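Local coordinates for decapping nuclease RAI1 (PDB 5BTO), which removes the NAD cap and other 5'-end structures from RNA with the aid of a divalent metal cation, and binds and stimulates the exoribonuclease RAT1, at residues Asp133-Ala138 / Asn146-Ile151; Ser16-Thr21 / Tyr340-Glu345. One frame throughout, in Å; residues are numbered along the deposited sequence.

Interaction 1 (Asp133-Ala138 / Asn146-Ile151); sequences DLNVLA and NSDEEI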
# COMPACT_ATOMS: atom_id res chain seq x y z
N ASP A 133 -7.62 -2.30 -16.51
CA ASP A 133 -8.28 -1.01 -16.68
C ASP A 133 -9.79 -1.18 -16.54
O ASP A 133 -10.42 -1.90 -17.31
CB ASP A 133 -7.93 -0.38 -18.03
CG ASP A 133 -6.50 0.12 -18.08
OD1 ASP A 133 -6.24 1.24 -17.57
OD2 ASP A 133 -5.64 -0.60 -18.62
N LEU A 134 -10.35 -0.52 -15.53
CA LEU A 134 -11.78 -0.63 -15.26
C LEU A 134 -12.43 0.73 -15.18
O LEU A 134 -11.85 1.68 -14.64
CB LEU A 134 -12.02 -1.37 -13.95
CG LEU A 134 -11.35 -2.74 -13.78
CD1 LEU A 134 -11.49 -3.20 -12.34
CD2 LEU A 134 -11.97 -3.75 -14.75
N ASN A 135 -13.64 0.83 -15.72
CA ASN A 135 -14.45 2.04 -15.55
C ASN A 135 -15.39 1.82 -14.37
O ASN A 135 -15.95 0.74 -14.22
CB ASN A 135 -15.27 2.32 -16.81
CG ASN A 135 -14.42 2.73 -17.98
OD1 ASN A 135 -13.36 3.33 -17.81
ND2 ASN A 135 -14.88 2.41 -19.18
N VAL A 136 -15.54 2.84 -13.54
CA VAL A 136 -16.39 2.74 -12.36
C VAL A 136 -17.25 3.97 -12.27
O VAL A 136 -16.77 5.09 -12.44
CB VAL A 136 -15.56 2.64 -11.07
CG1 VAL A 136 -16.48 2.44 -9.87
CG2 VAL A 136 -14.52 1.53 -11.16
N LEU A 137 -18.53 3.80 -11.99
CA LEU A 137 -19.33 4.99 -11.75
C LEU A 137 -20.44 4.74 -10.75
O LEU A 137 -20.95 3.62 -10.62
CB LEU A 137 -19.87 5.56 -13.05
CG LEU A 137 -20.82 4.66 -13.81
CD1 LEU A 137 -22.23 4.82 -13.27
CD2 LEU A 137 -20.77 4.98 -15.28
N ALA A 138 -20.79 5.81 -10.03
CA ALA A 138 -21.83 5.75 -9.03
C ALA A 138 -23.16 6.12 -9.66
O ALA A 138 -23.27 7.11 -10.38
CB ALA A 138 -21.51 6.70 -7.88
N ASN A 146 -17.11 -1.93 -15.17
CA ASN A 146 -16.87 -2.73 -16.36
C ASN A 146 -15.51 -2.44 -16.95
O ASN A 146 -14.88 -1.44 -16.61
CB ASN A 146 -17.93 -2.50 -17.45
CG ASN A 146 -17.95 -3.63 -18.49
OD1 ASN A 146 -17.41 -4.72 -18.26
ND2 ASN A 146 -18.56 -3.38 -19.64
N SER A 147 -15.05 -3.31 -17.84
CA SER A 147 -13.87 -2.99 -18.64
C SER A 147 -14.22 -1.88 -19.62
O SER A 147 -15.39 -1.61 -19.90
CB SER A 147 -13.41 -4.23 -19.41
OG SER A 147 -14.49 -4.80 -20.13
N ASP A 148 -13.19 -1.22 -20.15
CA ASP A 148 -13.40 -0.17 -21.12
C ASP A 148 -13.33 -0.71 -22.55
O ASP A 148 -12.33 -1.31 -22.95
CB ASP A 148 -12.38 0.95 -20.92
CG ASP A 148 -12.64 2.14 -21.83
OD1 ASP A 148 -13.55 2.94 -21.53
OD2 ASP A 148 -11.93 2.27 -22.83
N GLU A 149 -14.40 -0.48 -23.31
CA GLU A 149 -14.52 -1.05 -24.65
C GLU A 149 -13.33 -0.71 -25.55
O GLU A 149 -12.74 -1.60 -26.16
CB GLU A 149 -15.83 -0.58 -25.30
CG GLU A 149 -16.12 -1.22 -26.64
CD GLU A 149 -17.52 -0.94 -27.12
OE1 GLU A 149 -18.38 -0.56 -26.30
OE2 GLU A 149 -17.78 -1.10 -28.33
N GLU A 150 -13.00 0.57 -25.64
CA GLU A 150 -11.93 1.00 -26.54
C GLU A 150 -10.58 0.42 -26.11
O GLU A 150 -9.83 -0.09 -26.94
CB GLU A 150 -11.87 2.54 -26.60
CG GLU A 150 -11.19 3.16 -25.40
CD GLU A 150 -11.55 4.61 -25.18
OE1 GLU A 150 -11.84 5.31 -26.17
OE2 GLU A 150 -11.53 5.04 -24.01
N ILE A 151 -10.28 0.49 -24.82
CA ILE A 151 -9.01 -0.02 -24.31
C ILE A 151 -8.90 -1.52 -24.57
O ILE A 151 -7.85 -2.01 -25.00
CB ILE A 151 -8.82 0.29 -22.82
CG1 ILE A 151 -8.55 1.79 -22.63
CG2 ILE A 151 -7.68 -0.54 -22.23
CD1 ILE A 151 -8.38 2.22 -21.18
O HOH W 1 -10.47 -2.06 -20.07
O HOH W 2 -17.09 0.62 -19.78
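Different first torsions bring Asn135 and Asp148 together: the amide carbon CG of Asn135 turns beside its backbone N (chi1 -68°), while the carboxylate carbon of Asp148 extends anti to its own (chi1 -175°). Asn135 ND2 then donates to Asp148 OD1 at 2.8 Å. The bond is almost straight and lies in the amide plane, reaching the anti lone pair of an oxygen whose carboxylate stands nearly perpendicular, at 82°. ND2 also donates to a water that in turn donates to Ser147 O, and Arg361 NH2 is hydrogen-bonded to Asn135 OD1, which fixes the rotation of this buried amide. The backbones pair at Asn135 and Asn146, where Asn135 N meets Asn146 O at 2.7 Å and Asn146 N returns to Asn135 O at 3.1 Å. A second water links Asp133 O to Asp148 N, which are themselves 4.0 Å apart. Ile151 CD1 packs 4.1 Å from Asp133 CB, the side chains crossing at about a right angle, while Asp133 OD2 forms a salt bridge with Arg155. Asp148 is at the N-cap of helix 149-166. The amide of a strand residue thus braces the aspartate at the N-cap where an antiparallel beta hairpin, 132-139 with 142-147, runs into a helix.

Interaction 2 (Ser16-Thr21 / Tyr340-Glu345); sequences SRAKTT and YGAVIE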
# COMPACT_ATOMS: atom_id res chain seq x y z
N SER A 16 -1.10 -3.05 0.12
CA SER A 16 -2.27 -2.86 0.99
C SER A 16 -2.95 -4.20 1.25
O SER A 16 -3.12 -5.00 0.34
CB SER A 16 -3.26 -1.86 0.38
OG SER A 16 -4.13 -1.37 1.38
N ARG A 17 -3.34 -4.44 2.50
CA ARG A 17 -3.95 -5.72 2.87
C ARG A 17 -5.07 -5.50 3.88
O ARG A 17 -4.86 -4.86 4.91
CB ARG A 17 -2.92 -6.68 3.50
CG ARG A 17 -1.76 -7.09 2.60
CD ARG A 17 -2.18 -8.02 1.47
NE ARG A 17 -1.03 -8.47 0.67
CZ ARG A 17 -0.57 -7.82 -0.40
NH1 ARG A 17 -1.14 -6.68 -0.79
NH2 ARG A 17 0.47 -8.31 -1.07
N ALA A 18 -6.25 -6.04 3.58
CA ALA A 18 -7.34 -6.03 4.54
C ALA A 18 -7.15 -7.14 5.57
O ALA A 18 -6.43 -8.11 5.32
CB ALA A 18 -8.68 -6.18 3.83
N LYS A 19 -7.77 -7.00 6.72
CA LYS A 19 -7.80 -8.09 7.69
C LYS A 19 -8.64 -9.21 7.08
O LYS A 19 -9.58 -8.94 6.33
CB LYS A 19 -8.42 -7.61 8.99
CG LYS A 19 -8.07 -8.45 10.20
CD LYS A 19 -6.62 -8.24 10.61
CE LYS A 19 -6.43 -8.51 12.09
NZ LYS A 19 -7.27 -7.60 12.93
N THR A 20 -8.31 -10.45 7.40
CA THR A 20 -9.12 -11.57 6.93
C THR A 20 -10.49 -11.48 7.58
O THR A 20 -10.60 -11.26 8.79
CB THR A 20 -8.46 -12.93 7.24
OG1 THR A 20 -7.33 -13.12 6.40
CG2 THR A 20 -9.45 -14.06 7.00
N THR A 21 -11.54 -11.62 6.78
CA THR A 21 -12.90 -11.50 7.29
C THR A 21 -13.70 -12.76 6.99
O THR A 21 -13.30 -13.57 6.17
CB THR A 21 -13.63 -10.28 6.67
OG1 THR A 21 -13.46 -10.30 5.24
CG2 THR A 21 -13.06 -8.98 7.22
N TYR A 340 -7.45 -8.28 -2.34
CA TYR A 340 -8.72 -8.01 -2.99
C TYR A 340 -9.65 -7.25 -2.04
O TYR A 340 -10.32 -6.30 -2.44
CB TYR A 340 -9.34 -9.35 -3.41
CG TYR A 340 -10.69 -9.24 -4.05
CD1 TYR A 340 -10.88 -8.57 -5.25
CD2 TYR A 340 -11.79 -9.85 -3.46
CE1 TYR A 340 -12.14 -8.49 -5.85
CE2 TYR A 340 -13.04 -9.78 -4.04
CZ TYR A 340 -13.21 -9.10 -5.23
OH TYR A 340 -14.45 -9.04 -5.81
N GLY A 341 -9.66 -7.65 -0.77
CA GLY A 341 -10.48 -6.98 0.22
C GLY A 341 -10.04 -5.53 0.37
O GLY A 341 -10.87 -4.63 0.54
N ALA A 342 -8.74 -5.29 0.30
CA ALA A 342 -8.23 -3.92 0.42
C ALA A 342 -8.69 -3.05 -0.76
O ALA A 342 -9.07 -1.88 -0.58
CB ALA A 342 -6.67 -3.91 0.52
N VAL A 343 -8.62 -3.61 -1.96
CA VAL A 343 -9.01 -2.89 -3.16
C VAL A 343 -10.49 -2.51 -3.11
O VAL A 343 -10.86 -1.36 -3.35
CB VAL A 343 -8.79 -3.73 -4.43
CG1 VAL A 343 -9.40 -3.03 -5.64
CG2 VAL A 343 -7.31 -4.02 -4.62
N ILE A 344 -11.34 -3.49 -2.80
CA ILE A 344 -12.78 -3.23 -2.78
C ILE A 344 -13.13 -2.18 -1.71
O ILE A 344 -13.90 -1.25 -1.95
CB ILE A 344 -13.59 -4.51 -2.55
CG1 ILE A 344 -13.40 -5.49 -3.72
CG2 ILE A 344 -15.08 -4.19 -2.39
CD1 ILE A 344 -13.77 -4.94 -5.08
N GLU A 345 -12.57 -2.34 -0.52
CA GLU A 345 -12.79 -1.35 0.55
C GLU A 345 -12.35 0.05 0.13
O GLU A 345 -13.04 1.04 0.39
CB GLU A 345 -12.06 -1.78 1.82
CG GLU A 345 -12.27 -0.85 3.00
CD GLU A 345 -11.34 -1.19 4.16
OE1 GLU A 345 -10.11 -1.11 3.97
OE2 GLU A 345 -11.84 -1.54 5.26
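Apolar packing carries the contact between Ala18 and Ala342, whose CA atoms come within 4.7 Å of each other. The methyl of Ala18 lies against the helix backbone, with CB 3.6 Å from Ala342 N and 3.8 Å from Gly341 C. Gly341 has no side chain to hold this methyl off, and the loop can therefore settle close to the helix. The methyls of Ala18 and Ala342 are 4.5 Å apart, a looser approach than that of Ala18 to the backbone. Van der Waals contact also joins Ser16 to the helix: its OG, set anti to the backbone N (chi1 -162°), passes 3.7 Å from Ala342 CB, and that methyl lies equally near Ser16 O. The side-chain polar bonds go to other partners. Ser16 OG is hydrogen-bonded to Asp49 of the second subunit, so one side chain both packs on the helix and reaches the subunit interface. Arg17 folds back along its own loop, where NH1 donates to Ser16 O at 2.8 Å from above the carbonyl plane and also to Leu14 O. A backbone hydrogen bond between Ala18 and Lys338 adds a tie to the same helix. Here small residues let an irregular N-terminal segment pack closely on helix 333-350, beside the dimer interface.

How the interactions relate
Interactions 1 and 2 illustrate how one nuclease fold combines contacts between chain neighbours and between distant parts of the chain. Residues 133-138 and 146-151 are separated by seven residues, mostly strand, whereas 318 residues separate 16-21 from 340-345, and the hairpin of interaction 1 falls within that interval. Their centres are 21 Å apart, and the nearest atoms approach to about 7 Å without touching. Helix 115-123 connects the two neighbourhoods, since Leu121 packs on both Leu134 of interaction 1 and Val343 of interaction 2. Interaction 1 lies nearer the substrate-binding site: the side chain of Asn146 is about 4 Å from that of substrate-binding Tyr114. Interaction 2 is remote from the annotated sites and borders the second subunit.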